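Local coordinates for ESX secretion system protein EccC (Thermomonospora curvata, PDB 4NH0) that is a multi-domain FtsK/SpoIIIE-type ATPase of the ESX (type VII) secretion system, which exports proteins such as EsxB, and might be its translocase subunit, at residues D937-D949 / A1067-M1080. Sequence-based numbering, arbitrary orientation.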
loop_
_atom_site.group_PDB
_atom_site.type_symbol
_atom_site.label_atom_id
_atom_site.label_comp_id
_atom_site.label_asym_id
_atom_site.label_seq_id
_atom_site.Cartn_x
_atom_site.Cartn_y
_atom_site.Cartn_z
ATOM N N ASP A 937 -21.440 -38.424 -20.735
ATOM C CA ASP A 937 -21.817 -39.796 -20.427
ATOM C C ASP A 937 -23.209 -40.114 -20.965
ATOM O O ASP A 937 -24.215 -39.736 -20.368
ATOM C CB ASP A 937 -21.757 -40.035 -18.919
ATOM C CG ASP A 937 -22.028 -41.476 -18.546
ATOM O OD1 ASP A 937 -22.219 -41.750 -17.344
ATOM O OD2 ASP A 937 -22.053 -42.333 -19.453
ATOM N N PHE A 938 -23.255 -40.821 -22.090
ATOM C CA PHE A 938 -24.514 -41.124 -22.760
ATOM C C PHE A 938 -25.302 -42.243 -22.083
ATOM O O PHE A 938 -26.278 -42.744 -22.639
ATOM C CB PHE A 938 -24.259 -41.490 -24.223
ATOM C CG PHE A 938 -23.805 -40.335 -25.066
ATOM C CD1 PHE A 938 -24.660 -39.282 -25.337
ATOM C CD2 PHE A 938 -22.529 -40.305 -25.598
ATOM C CE1 PHE A 938 -24.250 -38.218 -26.114
ATOM C CE2 PHE A 938 -22.113 -39.243 -26.377
ATOM C CZ PHE A 938 -22.975 -38.200 -26.635
ATOM N N ASN A 939 -24.877 -42.637 -20.889
ATOM C CA ASN A 939 -25.626 -43.609 -20.103
ATOM C C ASN A 939 -26.503 -42.901 -19.080
ATOM O O ASN A 939 -27.412 -43.497 -18.505
ATOM C CB ASN A 939 -24.682 -44.589 -19.405
ATOM C CG ASN A 939 -24.020 -45.549 -20.372
ATOM O OD1 ASN A 939 -24.566 -45.857 -21.430
ATOM N ND2 ASN A 939 -22.837 -46.031 -20.009
ATOM N N THR A 940 -26.217 -41.622 -18.864
ATOM C CA THR A 940 -26.981 -40.808 -17.928
ATOM C C THR A 940 -27.927 -39.872 -18.673
ATOM O O THR A 940 -29.133 -39.868 -18.428
ATOM C CB THR A 940 -26.055 -39.985 -17.019
ATOM O OG1 THR A 940 -25.157 -39.215 -17.825
ATOM C CG2 THR A 940 -25.250 -40.902 -16.117
ATOM N N ASP A 941 -27.372 -39.079 -19.582
ATOM C CA ASP A 941 -28.168 -38.194 -20.421
ATOM C C ASP A 941 -27.945 -38.530 -21.892
ATOM O O ASP A 941 -26.827 -38.428 -22.394
ATOM C CB ASP A 941 -27.826 -36.731 -20.142
ATOM C CG ASP A 941 -28.207 -36.302 -18.740
ATOM O OD1 ASP A 941 -29.147 -36.893 -18.171
ATOM O OD2 ASP A 941 -27.568 -35.371 -18.205
ATOM N N PRO A 942 -29.018 -38.929 -22.589
ATOM C CA PRO A 942 -28.956 -39.495 -23.941
ATOM C C PRO A 942 -28.604 -38.508 -25.056
ATOM O O PRO A 942 -28.088 -38.941 -26.085
ATOM C CB PRO A 942 -30.371 -40.038 -24.149
ATOM C CG PRO A 942 -31.224 -39.196 -23.281
ATOM C CD PRO A 942 -30.396 -38.891 -22.072
ATOM N N HIS A 943 -28.869 -37.220 -24.869
ATOM C CA HIS A 943 -28.715 -36.264 -25.963
ATOM C C HIS A 943 -27.637 -35.213 -25.714
ATOM O O HIS A 943 -27.165 -35.044 -24.591
ATOM C CB HIS A 943 -30.048 -35.567 -26.239
ATOM C CG HIS A 943 -31.199 -36.509 -26.405
ATOM N ND1 HIS A 943 -31.374 -37.279 -27.534
ATOM C CD2 HIS A 943 -32.233 -36.805 -25.583
ATOM C CE1 HIS A 943 -32.466 -38.009 -27.402
ATOM N NE2 HIS A 943 -33.007 -37.741 -26.227
ATOM N N PHE A 944 -27.255 -34.513 -26.778
ATOM C CA PHE A 944 -26.301 -33.412 -26.689
ATOM C C PHE A 944 -26.556 -32.394 -27.797
ATOM O O PHE A 944 -26.905 -32.760 -28.916
ATOM C CB PHE A 944 -24.864 -33.927 -26.765
ATOM C CG PHE A 944 -23.829 -32.839 -26.737
ATOM C CD1 PHE A 944 -23.501 -32.209 -25.550
ATOM C CD2 PHE A 944 -23.186 -32.445 -27.896
ATOM C CE1 PHE A 944 -22.553 -31.207 -25.520
ATOM C CE2 PHE A 944 -22.238 -31.445 -27.872
ATOM C CZ PHE A 944 -21.921 -30.825 -26.683
ATOM N N LEU A 945 -26.369 -31.117 -27.479
ATOM C CA LEU A 945 -26.670 -30.037 -28.413
ATOM C C LEU A 945 -25.629 -28.923 -28.336
ATOM O O LEU A 945 -25.211 -28.535 -27.249
ATOM C CB LEU A 945 -28.066 -29.479 -28.126
ATOM C CG LEU A 945 -28.582 -28.324 -28.983
ATOM C CD1 LEU A 945 -28.603 -28.710 -30.450
ATOM C CD2 LEU A 945 -29.966 -27.908 -28.518
ATOM N N VAL A 946 -25.213 -28.406 -29.488
ATOM C CA VAL A 946 -24.189 -27.366 -29.515
ATOM C C VAL A 946 -24.491 -26.256 -30.527
ATOM O O VAL A 946 -24.774 -26.520 -31.694
ATOM C CB VAL A 946 -22.795 -27.970 -29.818
ATOM C CG1 VAL A 946 -22.857 -28.909 -31.010
ATOM C CG2 VAL A 946 -21.765 -26.876 -30.043
ATOM N N PHE A 947 -24.439 -25.011 -30.058
ATOM C CA PHE A 947 -24.616 -23.844 -30.916
ATOM C C PHE A 947 -23.284 -23.132 -31.134
ATOM O O PHE A 947 -22.396 -23.195 -30.285
ATOM C CB PHE A 947 -25.626 -22.866 -30.312
ATOM C CG PHE A 947 -27.006 -23.433 -30.151
ATOM C CD1 PHE A 947 -27.930 -23.346 -31.179
ATOM C CD2 PHE A 947 -27.388 -24.038 -28.967
ATOM C CE1 PHE A 947 -29.201 -23.862 -31.033
ATOM C CE2 PHE A 947 -28.658 -24.554 -28.815
ATOM C CZ PHE A 947 -29.565 -24.465 -29.849
ATOM N N GLY A 948 -23.152 -22.447 -32.265
ATOM C CA GLY A 948 -21.941 -21.702 -32.564
ATOM C C GLY A 948 -21.952 -21.084 -33.949
ATOM O O GLY A 948 -22.517 -21.649 -34.882
ATOM N N ASP A 949 -21.318 -19.923 -34.084
ATOM C CA ASP A 949 -21.285 -19.215 -35.359
ATOM C C ASP A 949 -20.411 -19.928 -36.385
ATOM O O ASP A 949 -19.888 -21.010 -36.124
ATOM C CB ASP A 949 -20.804 -17.773 -35.163
ATOM C CG ASP A 949 -19.497 -17.684 -34.393
ATOM O OD1 ASP A 949 -18.569 -18.469 -34.677
ATOM O OD2 ASP A 949 -19.397 -16.819 -33.499
ATOM N N ALA A 1067 -36.458 -41.690 -25.285
ATOM C CA ALA A 1067 -35.163 -42.090 -25.827
ATOM C C ALA A 1067 -34.310 -42.848 -24.814
ATOM O O ALA A 1067 -33.325 -43.486 -25.180
ATOM C CB ALA A 1067 -34.408 -40.873 -26.332
ATOM N N ARG A 1068 -34.688 -42.776 -23.543
ATOM C CA ARG A 1068 -33.935 -43.446 -22.492
ATOM C C ARG A 1068 -34.341 -44.911 -22.373
ATOM O O ARG A 1068 -33.499 -45.782 -22.158
ATOM C CB ARG A 1068 -34.134 -42.727 -21.157
ATOM C CG ARG A 1068 -33.156 -43.143 -20.073
ATOM C CD ARG A 1068 -33.105 -42.106 -18.966
ATOM N NE ARG A 1068 -32.848 -40.770 -19.495
ATOM C CZ ARG A 1068 -32.681 -39.686 -18.744
ATOM N NH1 ARG A 1068 -32.740 -39.776 -17.423
ATOM N NH2 ARG A 1068 -32.451 -38.512 -19.314
ATOM N N ASP A 1069 -35.634 -45.178 -22.522
ATOM C CA ASP A 1069 -36.147 -46.543 -22.465
ATOM C C ASP A 1069 -35.771 -47.317 -23.723
ATOM O O ASP A 1069 -35.824 -48.545 -23.748
ATOM C CB ASP A 1069 -37.664 -46.542 -22.277
ATOM C CG ASP A 1069 -38.077 -46.078 -20.894
ATOM O OD1 ASP A 1069 -37.323 -46.331 -19.932
ATOM O OD2 ASP A 1069 -39.157 -45.464 -20.769
ATOM N N ILE A 1070 -35.399 -46.589 -24.769
ATOM C CA ILE A 1070 -34.905 -47.204 -25.993
ATOM C C ILE A 1070 -33.439 -46.828 -26.180
ATOM O O ILE A 1070 -32.819 -46.274 -25.274
ATOM C CB ILE A 1070 -35.736 -46.779 -27.217
ATOM C CG1 ILE A 1070 -35.673 -45.265 -27.411
ATOM C CG2 ILE A 1070 -37.180 -47.221 -27.054
ATOM C CD1 ILE A 1070 -36.624 -44.744 -28.467
ATOM N N GLY A 1071 -32.878 -47.130 -27.347
ATOM C CA GLY A 1071 -31.470 -46.873 -27.588
ATOM C C GLY A 1071 -31.211 -45.704 -28.517
ATOM O O GLY A 1071 -30.379 -45.793 -29.419
ATOM N N LEU A 1072 -31.914 -44.601 -28.289
ATOM C CA LEU A 1072 -31.819 -43.442 -29.170
ATOM C C LEU A 1072 -30.945 -42.341 -28.579
ATOM O O LEU A 1072 -31.005 -42.061 -27.383
ATOM C CB LEU A 1072 -33.215 -42.897 -29.473
ATOM C CG LEU A 1072 -33.317 -41.754 -30.483
ATOM C CD1 LEU A 1072 -32.680 -42.149 -31.803
ATOM C CD2 LEU A 1072 -34.768 -41.358 -30.686
ATOM N N HIS A 1073 -30.133 -41.722 -29.429
ATOM C CA HIS A 1073 -29.278 -40.615 -29.015
ATOM C C HIS A 1073 -29.218 -39.542 -30.097
ATOM O O HIS A 1073 -29.007 -39.846 -31.271
ATOM C CB HIS A 1073 -27.868 -41.109 -28.693
ATOM C CG HIS A 1073 -27.810 -42.087 -27.563
ATOM N ND1 HIS A 1073 -28.131 -41.746 -26.267
ATOM C CD2 HIS A 1073 -27.462 -43.396 -27.532
ATOM C CE1 HIS A 1073 -27.988 -42.803 -25.488
ATOM N NE2 HIS A 1073 -27.583 -43.816 -26.230
ATOM N N LEU A 1074 -29.404 -38.289 -29.698
ATOM C CA LEU A 1074 -29.350 -37.175 -30.636
ATOM C C LEU A 1074 -28.147 -36.281 -30.373
ATOM O O LEU A 1074 -27.994 -35.730 -29.283
ATOM C CB LEU A 1074 -30.636 -36.349 -30.567
ATOM C CG LEU A 1074 -31.655 -36.575 -31.684
ATOM C CD1 LEU A 1074 -31.094 -36.105 -33.013
ATOM C CD2 LEU A 1074 -32.055 -38.038 -31.760
ATOM N N ILE A 1075 -27.293 -36.145 -31.381
ATOM C CA ILE A 1075 -26.133 -35.270 -31.298
ATOM C C ILE A 1075 -26.220 -34.227 -32.403
ATOM O O ILE A 1075 -25.998 -34.529 -33.575
ATOM C CB ILE A 1075 -24.818 -36.058 -31.416
ATOM C CG1 ILE A 1075 -24.825 -37.247 -30.455
ATOM C CG2 ILE A 1075 -23.631 -35.154 -31.138
ATOM C CD1 ILE A 1075 -23.578 -38.086 -30.511
ATOM N N ILE A 1076 -26.546 -32.996 -32.021
ATOM C CA ILE A 1076 -26.913 -31.968 -32.986
ATOM C C ILE A 1076 -26.031 -30.724 -32.902
ATOM O O ILE A 1076 -25.726 -30.240 -31.814
ATOM C CB ILE A 1076 -28.388 -31.549 -32.794
ATOM C CG1 ILE A 1076 -29.312 -32.756 -32.942
ATOM C CG2 ILE A 1076 -28.782 -30.469 -33.778
ATOM C CD1 ILE A 1076 -30.765 -32.439 -32.699
ATOM N N ALA A 1077 -25.623 -30.219 -34.063
ATOM C CA ALA A 1077 -24.917 -28.946 -34.149
ATOM C C ALA A 1077 -25.699 -27.970 -35.019
ATOM O O ALA A 1077 -26.157 -28.326 -36.104
ATOM C CB ALA A 1077 -23.524 -29.143 -34.702
ATOM N N ARG A 1078 -25.849 -26.738 -34.545
ATOM C CA ARG A 1078 -26.585 -25.728 -35.292
ATOM C C ARG A 1078 -25.831 -24.404 -35.326
ATOM O O ARG A 1078 -25.145 -24.047 -34.370
ATOM C CB ARG A 1078 -27.975 -25.520 -34.688
ATOM C CG ARG A 1078 -28.893 -24.667 -35.549
ATOM C CD ARG A 1078 -30.176 -24.302 -34.828
ATOM N NE ARG A 1078 -31.042 -23.488 -35.675
ATOM C CZ ARG A 1078 -30.766 -22.239 -36.035
ATOM N NH1 ARG A 1078 -29.649 -21.659 -35.624
ATOM N NH2 ARG A 1078 -31.608 -21.569 -36.808
ATOM N N SER A 1079 -25.964 -23.679 -36.433
ATOM C CA SER A 1079 -25.345 -22.368 -36.567
ATOM C C SER A 1079 -25.941 -21.379 -35.576
ATOM O O SER A 1079 -26.930 -21.672 -34.906
ATOM C CB SER A 1079 -25.502 -21.837 -37.993
ATOM O OG SER A 1079 -24.896 -20.564 -38.128
ATOM N N MET A 1080 -25.338 -20.199 -35.494
ATOM C CA MET A 1080 -25.746 -19.204 -34.514
ATOM C C MET A 1080 -26.949 -18.391 -34.980
ATOM O O MET A 1080 -27.788 -17.991 -34.174
ATOM C CB MET A 1080 -24.580 -18.271 -34.199
ATOM C CG MET A 1080 -24.810 -17.413 -32.983
ATOM S SD MET A 1080 -25.202 -18.424 -31.549
ATOM C CE MET A 1080 -25.915 -17.187 -30.480
#
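His1073 reaches across to the loop that leads into strand 944-947. Its CG is anti to the carbonyl carbon (chi1 -62°), which turns the ring toward Pro942, and CB and CG pass close to the carbonyl oxygen of that residue. ND1 donates to Pro942 O over 2.8 Å, in the carbonyl plane and on a lone pair, though the bond is bent, with an N-H...O angle of 145°. CE1 continues to the backbone O of Phe938, 3.3 Å away, while Phe938 CB lies over one ring face, toward its rim, and NE2 at the tip is hydrogen-bonded to Glu1039. A leucine here would probably leave the Pro942 carbonyl without its donor and Glu1039 without this partner, removing one polar tie between loop and strand. From there strands 944-947 and 1072-1078 run parallel, neighbours in the P-loop NTPase core of the third FtsK domain, where strand 944-947 leads into the loop that binds ATP. Phe944 N donates to Leu1074 O (2.9 Å), Ile1076 N to Phe944 O, Val946 N to Ile1076 O and Arg1078 N to Val946 O. Val946 CG1 meets Ala1077 CB at 3.8 Å on the face packed by helix 954-968; on the other face, against helix 1090-1097, Leu945 CD1 touches Ile1076 CB at 3.7 Å. At the loop end, Thr940 O lies over the centre of the Arg1068 guanidinium, whose NH2 also packs 3.5 Å from Pro942 CD.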